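Local coordinates for protein 3-deoxy-manno-octulosonate cytidylyltransferase (Escherichia coli, PDB 1GQ9) that catalyses transfer of CMP from CTP to the eight-carbon sugar KDO, releasing diphosphate, and so probably activates KDO for incorporation into bacterial lipopolysaccharide, at residues 7-12 and 46-51; 75-80 and 199-204; 92-97 and 174-179; 126-131 and 168-173. All blocks are in the same frame, centred on the assembly; numbering follows the deposited sequence.

Overall arrangement
Read from the N terminus, the chain shows how successive chain loops assemble one sheet with a nucleotide at one end of it. Contact 1 comes first and is complete before the others begin: it brings strand 45-50 beside strand 3-9 after the excursion through helix 29-38. The remaining three nest without crossing. Contact 2 opens at the start of helix 76-84 and closes last, at residues 199-204; inside it, contact 3 pairs strand 91-94 with the later half of strand 169-179, and innermost, contact 4 pairs strand 122-129 with its earlier half. Contacts 1, 3 and 4 thus build the same mixed sheet, while contacts 1, 2 and 3 all reach CTP.

Contact 1 of 4, residues 7-12 and 46-51; sequences IPARYG and VWVATD. With CTP (cytidine-5'-triphosphate), chain D.
Ile-7 begins the parallel pairing by reaching to both sides of Val-48: its N donates to Trp-47 O at 2.8 Å, and its O receives Ala-49 N at 2.9 Å, from well above the carbonyl plane. Its side chain shares a face of the sheet with Val-48, and with CG1 set opposite the carbonyl carbon (chi1 -58°) the terminal CD1 extends to the CG1 methyl of Val-46. Helix 29-38 covers this face. Pro-8 has no N-H to offer; its ring goes to the other face, with Ala-49, and its carbonyl oxygen accepts a hydrogen bond from CTP O3'. Ala-9 returns to the first face, its CB 3.8 Å from Val-48 CG1, while Ala-9 N gives Ala-49 O the straightest of the three strand bonds (163°). At Arg-10 the backbone turns to the nucleotide and N donates to ribose O2' at 3.0 Å. The side chain folds along the ribose and cytosine, and NH1 lies 3.7 Å from Asp-51 OD2, a long salt bridge of charges alone, because the oxygen stands well out of the guanidinium plane. With an alanine in place of Arg-10, Asp-51 is likely to lose one positive neighbour, and the flank of the bound nucleotide its cover. Tyr-11 N then donates to Asp-51 OD1 (2.9 Å), which uses its syn lone pair. Strand 3-9, helix 29-38 and strand 45-50 form a beta-alpha-beta crossover, and the ribose sits at the C-terminal end of its parallel strands, as in other nucleotide-binding Rossmann-like folds.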
# COMPACT_ATOMS: atom_id res chain seq x y z
N ILE A 7 -27.13 8.41 1.05
CA ILE A 7 -26.64 9.34 0.04
C ILE A 7 -26.41 10.74 0.59
O ILE A 7 -27.34 11.53 0.71
CB ILE A 7 -27.64 9.43 -1.11
CG1 ILE A 7 -27.85 8.04 -1.71
CG2 ILE A 7 -27.13 10.41 -2.15
CD1 ILE A 7 -28.97 7.98 -2.72
N PRO A 8 -25.14 11.07 0.91
CA PRO A 8 -24.77 12.38 1.44
C PRO A 8 -25.06 13.46 0.41
O PRO A 8 -24.57 13.37 -0.70
CB PRO A 8 -23.27 12.24 1.70
CG PRO A 8 -23.09 10.77 1.90
CD PRO A 8 -23.96 10.21 0.81
N ALA A 9 -25.84 14.47 0.78
CA ALA A 9 -26.18 15.53 -0.16
C ALA A 9 -26.16 16.89 0.51
O ALA A 9 -27.21 17.48 0.77
CB ALA A 9 -27.56 15.27 -0.77
N ARG A 10 -24.96 17.38 0.79
CA ARG A 10 -24.79 18.69 1.42
C ARG A 10 -25.13 19.74 0.37
O ARG A 10 -24.95 19.50 -0.82
CB ARG A 10 -23.33 18.90 1.85
CG ARG A 10 -22.38 19.18 0.68
CD ARG A 10 -20.90 19.12 1.03
NE ARG A 10 -20.44 20.28 1.79
CZ ARG A 10 -20.69 20.47 3.09
NH1 ARG A 10 -21.39 19.57 3.77
NH2 ARG A 10 -20.24 21.56 3.70
N TYR A 11 -25.63 20.89 0.81
CA TYR A 11 -25.95 21.94 -0.14
C TYR A 11 -24.66 22.66 -0.49
O TYR A 11 -24.29 22.78 -1.66
CB TYR A 11 -26.91 22.96 0.47
CG TYR A 11 -27.40 23.95 -0.56
CD1 TYR A 11 -28.50 23.67 -1.36
CD2 TYR A 11 -26.71 25.15 -0.77
CE1 TYR A 11 -28.91 24.56 -2.36
CE2 TYR A 11 -27.11 26.04 -1.77
CZ TYR A 11 -28.21 25.74 -2.56
OH TYR A 11 -28.61 26.61 -3.55
N GLY A 12 -23.97 23.12 0.55
CA GLY A 12 -22.71 23.83 0.39
C GLY A 12 -21.68 23.03 -0.36
O GLY A 12 -21.24 21.97 0.09
N VAL A 46 -33.46 3.34 1.53
CA VAL A 46 -32.64 4.31 0.82
C VAL A 46 -32.85 5.67 1.47
O VAL A 46 -33.93 6.25 1.41
CB VAL A 46 -33.02 4.39 -0.66
CG1 VAL A 46 -32.17 5.45 -1.36
CG2 VAL A 46 -32.82 3.03 -1.32
N TRP A 47 -31.80 6.17 2.11
CA TRP A 47 -31.86 7.45 2.78
C TRP A 47 -30.94 8.47 2.14
O TRP A 47 -29.89 8.12 1.61
CB TRP A 47 -31.44 7.30 4.25
CG TRP A 47 -32.46 6.66 5.13
CD1 TRP A 47 -32.71 5.33 5.27
CD2 TRP A 47 -33.41 7.33 5.96
NE1 TRP A 47 -33.76 5.13 6.13
CE2 TRP A 47 -34.21 6.35 6.57
CE3 TRP A 47 -33.66 8.68 6.24
CZ2 TRP A 47 -35.25 6.67 7.44
CZ3 TRP A 47 -34.69 9.00 7.11
CH2 TRP A 47 -35.47 8.00 7.70
N VAL A 48 -31.34 9.73 2.19
CA VAL A 48 -30.51 10.81 1.68
C VAL A 48 -30.15 11.60 2.94
O VAL A 48 -31.03 11.95 3.73
CB VAL A 48 -31.26 11.75 0.70
CG1 VAL A 48 -30.33 12.87 0.26
CG2 VAL A 48 -31.75 10.97 -0.51
N ALA A 49 -28.86 11.84 3.14
CA ALA A 49 -28.39 12.59 4.30
C ALA A 49 -28.15 14.03 3.89
O ALA A 49 -27.24 14.31 3.13
CB ALA A 49 -27.10 11.97 4.83
N THR A 50 -28.96 14.95 4.40
CA THR A 50 -28.78 16.35 4.04
C THR A 50 -28.44 17.27 5.21
O THR A 50 -28.60 16.91 6.38
CB THR A 50 -30.01 16.92 3.33
OG1 THR A 50 -29.73 18.27 2.94
CG2 THR A 50 -31.22 16.89 4.25
N ASP A 51 -27.96 18.46 4.89
CA ASP A 51 -27.59 19.43 5.90
C ASP A 51 -28.41 20.69 5.71
O ASP A 51 -28.74 21.39 6.67
CB ASP A 51 -26.09 19.73 5.83
CG ASP A 51 -25.68 20.37 4.51
OD1 ASP A 51 -26.38 20.18 3.49
OD2 ASP A 51 -24.64 21.07 4.50
N1 CTP D . -20.61 15.45 1.38
C2 CTP D . -21.46 15.64 2.45
N3 CTP D . -20.98 16.30 3.65
C4 CTP D . -19.76 16.73 3.77
C5 CTP D . -18.85 16.52 2.61
C6 CTP D . -19.30 15.90 1.48
O2 CTP D . -22.63 15.29 2.46
N4 CTP D . -19.34 17.32 4.86
C1' CTP D . -21.07 14.78 0.14
C2' CTP D . -21.41 15.73 -1.03
O2' CTP D . -22.59 16.49 -0.81
C3' CTP D . -21.47 14.77 -2.22
C4' CTP D . -20.32 13.80 -1.92
O4' CTP D . -20.13 13.86 -0.49
O3' CTP D . -22.68 14.00 -2.25
C5' CTP D . -19.04 14.16 -2.74
O5' CTP D . -18.16 15.01 -1.99
PA CTP D . -17.22 16.09 -2.71
O1A CTP D . -16.07 16.46 -1.83
O2A CTP D . -16.68 15.46 -3.95
O3A CTP D . -18.13 17.38 -3.09
PB CTP D . -18.04 18.65 -2.09
O1B CTP D . -18.10 18.16 -0.67
O2B CTP D . -19.25 19.51 -2.30
O3B CTP D . -16.64 19.45 -2.30
PG CTP D . -16.14 19.70 -3.83
O1G CTP D . -14.90 20.52 -3.86
O2G CTP D . -17.21 20.39 -4.62
O3G CTP D . -15.82 18.28 -4.51

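Contact 2 of 4, residues 75-80 and 199-204; sequences SGTDRL and SLEQLR. With CTP (cytidine-5'-triphosphate), chain D.
Glu-201 brings its carboxylate to the start of helix 76-84, where two hydroxyls meet it. Thr-77 OG1 donates to Glu-201 OE1 at 2.9 Å, approaching from above the carboxylate plane. Ser-75 OG lies within reach of both Glu-201 OE2 and Asp-78 OD2; since the serine has a single proton to give, which oxygen takes it is not settled. The glutamate reaches this far because its chain is stretched, with CG opposite the backbone N (chi1 -180°). Thr-77 and Glu-201 run past each other in opposite directions.

Around this first shell come the charges. Asp-78 OD2 is 3.9 Å from Glu-201 OE2, with the two carboxylate planes 68° apart. Arg-204 NH2 lies 3.9 Å from the same OE2, a long ion pair in which no N-H points at the oxygen, and it has a firmer salt bridge with Glu-195. Tyr-186 adds a weak hydrogen bond to Glu-201 OE2.

The backbone places both partners. Ser-75 is the N-cap of the helix, and its N makes a weak bond to Asp-78 OD2. Glu-201 sits within a type I turn from Leu-200 to Leu-203. One helical turn on, Arg-79 places a face of its guanidinium against N3 of the cytosine, so this helix start borders the base pocket. The closeness of the two carboxylates would probably raise the proton affinity of at least one, an effect that the hydroxyl donors, Arg-204 and the helix N terminus would partly offset.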
# COMPACT_ATOMS: atom_id res chain seq x y z
N SER A 75 -16.38 15.58 6.42
CA SER A 75 -16.40 14.59 5.34
C SER A 75 -17.67 13.74 5.30
O SER A 75 -18.39 13.61 6.30
CB SER A 75 -15.20 13.65 5.46
OG SER A 75 -15.36 12.77 6.56
N GLY A 76 -17.93 13.15 4.13
CA GLY A 76 -19.08 12.29 3.96
C GLY A 76 -19.05 11.23 5.04
O GLY A 76 -19.93 11.21 5.90
N THR A 77 -18.03 10.37 5.03
CA THR A 77 -17.89 9.30 6.02
C THR A 77 -18.44 9.72 7.39
O THR A 77 -19.15 8.95 8.05
CB THR A 77 -16.41 8.87 6.21
OG1 THR A 77 -15.87 8.41 4.96
CG2 THR A 77 -16.30 7.75 7.24
N ASP A 78 -18.12 10.93 7.81
CA ASP A 78 -18.60 11.42 9.09
C ASP A 78 -20.13 11.46 9.05
O ASP A 78 -20.80 10.77 9.82
CB ASP A 78 -18.03 12.81 9.38
CG ASP A 78 -16.51 12.79 9.60
OD1 ASP A 78 -16.05 12.00 10.46
OD2 ASP A 78 -15.78 13.56 8.94
N ARG A 79 -20.68 12.26 8.14
CA ARG A 79 -22.12 12.42 8.01
C ARG A 79 -22.82 11.07 8.02
O ARG A 79 -23.94 10.94 8.52
CB ARG A 79 -22.43 13.19 6.73
CG ARG A 79 -23.89 13.50 6.50
CD ARG A 79 -24.06 14.25 5.18
NE ARG A 79 -24.13 15.71 5.32
CZ ARG A 79 -23.15 16.49 5.78
NH1 ARG A 79 -21.99 15.97 6.17
NH2 ARG A 79 -23.33 17.80 5.85
N LEU A 80 -22.15 10.05 7.47
CA LEU A 80 -22.70 8.70 7.43
C LEU A 80 -22.78 8.13 8.84
O LEU A 80 -23.77 7.49 9.20
CB LEU A 80 -21.81 7.80 6.57
CG LEU A 80 -22.11 6.30 6.54
CD1 LEU A 80 -23.47 6.04 5.95
CD2 LEU A 80 -21.05 5.60 5.71
N SER A 199 -4.71 13.60 1.14
CA SER A 199 -6.02 14.21 1.17
C SER A 199 -7.01 13.13 0.72
O SER A 199 -7.87 13.36 -0.13
CB SER A 199 -6.10 15.42 0.24
OG SER A 199 -7.40 15.98 0.25
N LEU A 200 -6.83 11.94 1.28
CA LEU A 200 -7.67 10.78 0.99
C LEU A 200 -8.11 10.20 2.32
O LEU A 200 -7.31 9.60 3.04
CB LEU A 200 -6.88 9.72 0.21
CG LEU A 200 -6.43 10.09 -1.21
CD1 LEU A 200 -5.37 9.11 -1.67
CD2 LEU A 200 -7.63 10.09 -2.15
N GLU A 201 -9.38 10.38 2.65
CA GLU A 201 -9.93 9.90 3.91
C GLU A 201 -9.95 8.39 4.11
O GLU A 201 -9.84 7.92 5.24
CB GLU A 201 -11.33 10.46 4.10
CG GLU A 201 -11.99 10.04 5.39
CD GLU A 201 -13.35 10.67 5.56
OE1 GLU A 201 -14.12 10.65 4.58
OE2 GLU A 201 -13.65 11.16 6.67
N GLN A 202 -10.12 7.62 3.04
CA GLN A 202 -10.16 6.17 3.18
C GLN A 202 -8.85 5.62 3.77
O GLN A 202 -8.82 4.52 4.31
CB GLN A 202 -10.46 5.47 1.84
CG GLN A 202 -9.40 5.64 0.75
CD GLN A 202 -9.69 6.82 -0.17
OE1 GLN A 202 -9.96 7.93 0.29
NE2 GLN A 202 -9.63 6.59 -1.48
N LEU A 203 -7.77 6.39 3.67
CA LEU A 203 -6.47 5.97 4.20
C LEU A 203 -6.45 6.00 5.74
O LEU A 203 -5.45 5.63 6.37
CB LEU A 203 -5.36 6.86 3.65
CG LEU A 203 -5.00 6.74 2.16
CD1 LEU A 203 -3.90 7.75 1.81
CD2 LEU A 203 -4.55 5.33 1.84
N ARG A 204 -7.54 6.45 6.35
CA ARG A 204 -7.63 6.52 7.81
C ARG A 204 -7.99 5.14 8.33
O ARG A 204 -7.79 4.83 9.51
CB ARG A 204 -8.69 7.52 8.25
CG ARG A 204 -8.76 7.71 9.75
CD ARG A 204 -9.87 8.67 10.14
NE ARG A 204 -9.76 9.94 9.42
CZ ARG A 204 -10.66 10.91 9.48
NH1 ARG A 204 -11.76 10.76 10.22
NH2 ARG A 204 -10.48 12.02 8.78
N1 CTP D . -20.61 15.45 1.38
C2 CTP D . -21.46 15.64 2.45
N3 CTP D . -20.98 16.30 3.65
C4 CTP D . -19.76 16.73 3.77
C5 CTP D . -18.85 16.52 2.61
C6 CTP D . -19.30 15.90 1.48
O2 CTP D . -22.63 15.29 2.46
N4 CTP D . -19.34 17.32 4.86
C1' CTP D . -21.07 14.78 0.14
C2' CTP D . -21.41 15.73 -1.03
O2' CTP D . -22.59 16.49 -0.81
C3' CTP D . -21.47 14.77 -2.22
C4' CTP D . -20.32 13.80 -1.92
O4' CTP D . -20.13 13.86 -0.49
O3' CTP D . -22.68 14.00 -2.25
C5' CTP D . -19.04 14.16 -2.74
O5' CTP D . -18.16 15.01 -1.99
PA CTP D . -17.22 16.09 -2.71
O1A CTP D . -16.07 16.46 -1.83
O2A CTP D . -16.68 15.46 -3.95
O3A CTP D . -18.13 17.38 -3.09
PB CTP D . -18.04 18.65 -2.09
O1B CTP D . -18.10 18.16 -0.67
O2B CTP D . -19.25 19.51 -2.30
O3B CTP D . -16.64 19.45 -2.30
PG CTP D . -16.14 19.70 -3.83
O1G CTP D . -14.90 20.52 -3.86
O2G CTP D . -17.21 20.39 -4.62
O3G CTP D . -15.82 18.28 -4.51

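Contact 3 of 4, residues 92-97 and 174-179; sequences YINLQG and GIYAYR. With CTP (cytidine-5'-triphosphate), chain D.
Leu-95 and Ile-175 touch through their methyls just beyond the paired strands, and the isoleucine can be traced outward from its backbone. Ile-175 CB lies near the carbonyl oxygen of Asn-94. From it the CG2 branch approaches that same Asn-94 O to 3.5 Å and also meets Ile-93 CG2 at 4.3 Å. The other branch, CG1, points opposite its carbonyl carbon (chi1 -61°) and passes Leu-95 CD2, so that the tip, CD1, closes on this methyl at 3.6 Å. Beyond them lie Ile-102 of the preceding loop and Leu-110 of helix 104-116.

The strands behind this apolar seam are antiparallel, in the mixed seven-stranded sheet ordered 3-2-1-4-6-5-7 that is characteristic of the GT-A-like nucleotidyltransferases. Strand 169-179 runs against both its neighbours, 91-94 and 122-129, while 91-94 is parallel to 3-9 on its other flank. Tyr-92 and Tyr-178 form a hydrogen-bonded pair: Tyr-92 N to Tyr-178 O is 2.9 Å and nearly straight (172°), and Tyr-178 N returns the bond to Tyr-92 O. Asn-94 N continues the ladder to Tyr-176 O at 2.9 Å.

On the face away from the isoleucines, Asn-94 CB meets the edge of the Tyr-178 ring, whose OH stands over one face of Tyr-176. Past the strand, Gln-96 bends at chi2 toward the ribose, and Gly-97 N donates to CTP O3' at 2.8 Å; a CB on this glycine would run into that hydroxyl.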
# COMPACT_ATOMS: atom_id res chain seq x y z
N TYR A 92 -23.96 -0.73 5.63
CA TYR A 92 -24.30 0.59 5.14
C TYR A 92 -23.57 0.84 3.84
O TYR A 92 -22.37 0.60 3.75
CB TYR A 92 -23.91 1.67 6.15
CG TYR A 92 -24.66 1.59 7.47
CD1 TYR A 92 -24.24 0.71 8.47
CD2 TYR A 92 -25.81 2.34 7.68
CE1 TYR A 92 -24.96 0.59 9.65
CE2 TYR A 92 -26.53 2.22 8.86
CZ TYR A 92 -26.11 1.34 9.84
OH TYR A 92 -26.85 1.19 10.98
N ILE A 93 -24.29 1.30 2.83
CA ILE A 93 -23.67 1.62 1.56
C ILE A 93 -23.75 3.12 1.36
O ILE A 93 -24.83 3.73 1.45
CB ILE A 93 -24.37 0.91 0.38
CG1 ILE A 93 -24.24 -0.61 0.54
CG2 ILE A 93 -23.73 1.36 -0.94
CD1 ILE A 93 -24.88 -1.38 -0.59
N ASN A 94 -22.59 3.72 1.09
CA ASN A 94 -22.49 5.15 0.90
C ASN A 94 -22.31 5.51 -0.58
O ASN A 94 -21.25 5.28 -1.16
CB ASN A 94 -21.34 5.67 1.77
CG ASN A 94 -20.63 6.85 1.16
OD1 ASN A 94 -19.71 6.69 0.35
ND2 ASN A 94 -21.04 8.05 1.56
N LEU A 95 -23.37 6.04 -1.17
CA LEU A 95 -23.38 6.45 -2.57
C LEU A 95 -23.29 7.96 -2.61
O LEU A 95 -24.11 8.64 -2.01
CB LEU A 95 -24.69 6.01 -3.23
CG LEU A 95 -24.86 4.53 -3.58
CD1 LEU A 95 -26.29 4.23 -3.94
CD2 LEU A 95 -23.94 4.21 -4.75
N GLN A 96 -22.30 8.49 -3.31
CA GLN A 96 -22.16 9.93 -3.38
C GLN A 96 -23.33 10.56 -4.11
O GLN A 96 -24.01 9.91 -4.90
CB GLN A 96 -20.83 10.30 -4.03
CG GLN A 96 -19.65 9.77 -3.25
CD GLN A 96 -19.86 9.87 -1.73
OE1 GLN A 96 -19.94 10.96 -1.17
NE2 GLN A 96 -19.96 8.72 -1.08
N GLY A 97 -23.59 11.83 -3.83
CA GLY A 97 -24.71 12.49 -4.46
C GLY A 97 -24.41 13.11 -5.81
O GLY A 97 -25.34 13.46 -6.55
N GLY A 174 -15.19 5.79 -5.86
CA GLY A 174 -15.51 6.15 -4.49
C GLY A 174 -16.77 5.71 -3.77
O GLY A 174 -17.35 6.50 -3.02
N ILE A 175 -17.20 4.47 -3.96
CA ILE A 175 -18.39 3.97 -3.28
C ILE A 175 -17.90 2.97 -2.24
O ILE A 175 -16.93 2.26 -2.48
CB ILE A 175 -19.35 3.27 -4.26
CG1 ILE A 175 -19.80 4.28 -5.31
CG2 ILE A 175 -20.55 2.73 -3.50
CD1 ILE A 175 -20.74 3.70 -6.32
N TYR A 176 -18.56 2.92 -1.09
CA TYR A 176 -18.14 2.03 -0.02
C TYR A 176 -19.27 1.30 0.67
O TYR A 176 -20.39 1.81 0.78
CB TYR A 176 -17.37 2.80 1.07
CG TYR A 176 -16.19 3.62 0.62
CD1 TYR A 176 -16.35 4.95 0.21
CD2 TYR A 176 -14.90 3.09 0.63
CE1 TYR A 176 -15.26 5.73 -0.16
CE2 TYR A 176 -13.80 3.86 0.26
CZ TYR A 176 -13.99 5.18 -0.13
OH TYR A 176 -12.89 5.95 -0.44
N ALA A 177 -18.96 0.10 1.16
CA ALA A 177 -19.91 -0.72 1.91
C ALA A 177 -19.23 -0.90 3.26
O ALA A 177 -18.15 -1.49 3.36
CB ALA A 177 -20.13 -2.06 1.23
N TYR A 178 -19.85 -0.35 4.30
CA TYR A 178 -19.33 -0.39 5.66
C TYR A 178 -20.08 -1.36 6.56
O TYR A 178 -21.29 -1.51 6.44
CB TYR A 178 -19.41 0.99 6.30
CG TYR A 178 -18.55 2.05 5.66
CD1 TYR A 178 -17.15 2.00 5.77
CD2 TYR A 178 -19.11 3.11 4.96
CE1 TYR A 178 -16.35 2.97 5.20
CE2 TYR A 178 -18.31 4.09 4.38
CZ TYR A 178 -16.94 4.01 4.50
OH TYR A 178 -16.14 4.98 3.93
N ARG A 179 -19.34 -2.00 7.46
CA ARG A 179 -19.93 -2.91 8.42
C ARG A 179 -20.31 -1.99 9.58
O ARG A 179 -19.48 -1.20 10.04
CB ARG A 179 -18.87 -3.91 8.90
CG ARG A 179 -19.35 -5.33 9.04
CD ARG A 179 -19.44 -6.00 7.68
NE ARG A 179 -20.21 -7.23 7.74
CZ ARG A 179 -20.48 -7.99 6.69
NH1 ARG A 179 -20.03 -7.65 5.48
NH2 ARG A 179 -21.21 -9.09 6.84
N1 CTP D . -20.61 15.45 1.38
C2 CTP D . -21.46 15.64 2.45
N3 CTP D . -20.98 16.30 3.65
C4 CTP D . -19.76 16.73 3.77
C5 CTP D . -18.85 16.52 2.61
C6 CTP D . -19.30 15.90 1.48
O2 CTP D . -22.63 15.29 2.46
N4 CTP D . -19.34 17.32 4.86
C1' CTP D . -21.07 14.78 0.14
C2' CTP D . -21.41 15.73 -1.03
O2' CTP D . -22.59 16.49 -0.81
C3' CTP D . -21.47 14.77 -2.22
C4' CTP D . -20.32 13.80 -1.92
O4' CTP D . -20.13 13.86 -0.49
O3' CTP D . -22.68 14.00 -2.25
C5' CTP D . -19.04 14.16 -2.74
O5' CTP D . -18.16 15.01 -1.99
PA CTP D . -17.22 16.09 -2.71
O1A CTP D . -16.07 16.46 -1.83
O2A CTP D . -16.68 15.46 -3.95
O3A CTP D . -18.13 17.38 -3.09
PB CTP D . -18.04 18.65 -2.09
O1B CTP D . -18.10 18.16 -0.67
O2B CTP D . -19.25 19.51 -2.30
O3B CTP D . -16.64 19.45 -2.30
PG CTP D . -16.14 19.70 -3.83
O1G CTP D . -14.90 20.52 -3.86
O2G CTP D . -17.21 20.39 -4.62
O3G CTP D . -15.82 18.28 -4.51

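Contact 4 of 4, residues 126-131 and 168-173; sequences CHAISA and RYLKHV
His-127 and Lys-171 form a hydrogen-bonded antiparallel pair, His-127 N donating to Lys-171 O at 3.0 Å and Lys-171 N returning to His-127 O, while the strand axes run at 140° to each other. The two side chains lie alongside each other. Lys-171 CB stands over the imidazole in a CH-pi contact, 4.0 Å from the centroid of the His-127 ring and 18° off its normal. What fixes the ring's rotation is ND1, which donates to Ala-128 O at 2.7 Å with the acceptor in the ring plane; CD2 at the other side reaches Val-173 CG2 (3.8 Å). If His-127 were an alanine, the aliphatic stem of Lys-171 would probably lose the surface it rests on and Ala-128 O its side-chain donor. Farther along, Ile-129 crosses Tyr-169 at about a right angle, its CG1 against the tyrosine CB, and Ala-131 CB lies close to CE2 of the Tyr-169 ring, whose OH bonds to Pro-159 O. On the opposite face, Leu-170 lies by Cys-126 and Ala-128. These antiparallel strands extend the mixed sheet beyond its nucleotide-binding half, toward the second subunit, whose Met-193 meets Arg-168 in the homodimer.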
# COMPACT_ATOMS: atom_id res chain seq x y z
N CYS A 126 -13.53 -0.38 -8.10
CA CYS A 126 -12.41 0.08 -8.92
C CYS A 126 -12.64 -0.38 -10.37
O CYS A 126 -13.51 -1.21 -10.61
CB CYS A 126 -11.11 -0.54 -8.41
SG CYS A 126 -11.05 -2.37 -8.50
N HIS A 127 -11.89 0.18 -11.31
CA HIS A 127 -11.98 -0.23 -12.72
C HIS A 127 -10.67 0.11 -13.43
O HIS A 127 -9.95 1.02 -13.00
CB HIS A 127 -13.21 0.38 -13.43
CG HIS A 127 -13.07 1.81 -13.82
ND1 HIS A 127 -12.12 2.25 -14.73
CD2 HIS A 127 -13.79 2.91 -13.48
CE1 HIS A 127 -12.27 3.55 -14.92
NE2 HIS A 127 -13.28 3.97 -14.17
N ALA A 128 -10.35 -0.63 -14.48
CA ALA A 128 -9.09 -0.41 -15.20
C ALA A 128 -9.00 0.96 -15.89
O ALA A 128 -10.01 1.51 -16.32
CB ALA A 128 -8.87 -1.53 -16.22
N ILE A 129 -7.78 1.50 -15.95
CA ILE A 129 -7.55 2.79 -16.60
C ILE A 129 -6.17 2.82 -17.23
O ILE A 129 -5.26 2.14 -16.77
CB ILE A 129 -7.62 3.96 -15.60
CG1 ILE A 129 -6.48 3.85 -14.59
CG2 ILE A 129 -8.97 3.96 -14.91
CD1 ILE A 129 -6.40 5.04 -13.63
N SER A 130 -6.03 3.62 -18.27
CA SER A 130 -4.76 3.74 -18.97
C SER A 130 -3.75 4.40 -18.06
O SER A 130 -4.10 4.98 -17.04
CB SER A 130 -4.93 4.57 -20.25
OG SER A 130 -5.29 5.92 -19.96
N ALA A 131 -2.48 4.30 -18.43
CA ALA A 131 -1.43 4.93 -17.64
C ALA A 131 -1.52 6.42 -17.89
O ALA A 131 -0.88 7.22 -17.20
CB ALA A 131 -0.07 4.41 -18.06
N ARG A 168 -0.26 -1.88 -14.98
CA ARG A 168 -1.71 -1.97 -15.15
C ARG A 168 -2.35 -1.13 -14.05
O ARG A 168 -2.15 -1.40 -12.86
CB ARG A 168 -2.17 -3.43 -15.05
CG ARG A 168 -3.61 -3.67 -15.53
CD ARG A 168 -4.01 -5.15 -15.48
NE ARG A 168 -5.43 -5.36 -15.78
CZ ARG A 168 -6.44 -5.01 -14.99
NH1 ARG A 168 -6.21 -4.43 -13.81
NH2 ARG A 168 -7.70 -5.23 -15.37
N TYR A 169 -3.12 -0.11 -14.43
CA TYR A 169 -3.75 0.77 -13.45
C TYR A 169 -5.25 0.54 -13.23
O TYR A 169 -5.96 0.05 -14.11
CB TYR A 169 -3.48 2.23 -13.85
CG TYR A 169 -2.01 2.56 -13.91
CD1 TYR A 169 -1.27 2.75 -12.75
CD2 TYR A 169 -1.35 2.61 -15.13
CE1 TYR A 169 0.12 2.97 -12.81
CE2 TYR A 169 0.02 2.83 -15.20
CZ TYR A 169 0.75 3.02 -14.04
OH TYR A 169 2.11 3.24 -14.12
N LEU A 170 -5.72 0.93 -12.05
CA LEU A 170 -7.11 0.79 -11.68
C LEU A 170 -7.60 2.08 -11.05
O LEU A 170 -7.06 2.51 -10.03
CB LEU A 170 -7.29 -0.32 -10.66
CG LEU A 170 -6.91 -1.74 -11.01
CD1 LEU A 170 -6.78 -2.56 -9.74
CD2 LEU A 170 -7.96 -2.32 -11.94
N LYS A 171 -8.61 2.70 -11.64
CA LYS A 171 -9.16 3.90 -11.02
C LYS A 171 -9.94 3.39 -9.83
O LYS A 171 -10.27 2.20 -9.75
CB LYS A 171 -10.10 4.63 -11.97
CG LYS A 171 -10.91 5.74 -11.30
CD LYS A 171 -11.52 6.67 -12.32
CE LYS A 171 -12.24 7.83 -11.66
NZ LYS A 171 -12.61 8.89 -12.64
N HIS A 172 -10.23 4.26 -8.88
CA HIS A 172 -10.97 3.85 -7.70
C HIS A 172 -12.31 4.57 -7.70
O HIS A 172 -12.36 5.79 -7.67
CB HIS A 172 -10.16 4.18 -6.44
CG HIS A 172 -10.94 4.14 -5.17
ND1 HIS A 172 -11.72 3.06 -4.81
CD2 HIS A 172 -11.06 5.04 -4.17
CE1 HIS A 172 -12.29 3.30 -3.64
NE2 HIS A 172 -11.90 4.50 -3.23
N VAL A 173 -13.39 3.80 -7.76
CA VAL A 173 -14.74 4.38 -7.76
C VAL A 173 -15.16 4.53 -6.30
O VAL A 173 -15.44 3.55 -5.62
CB VAL A 173 -15.74 3.47 -8.51
CG1 VAL A 173 -17.13 4.12 -8.53
CG2 VAL A 173 -15.25 3.24 -9.94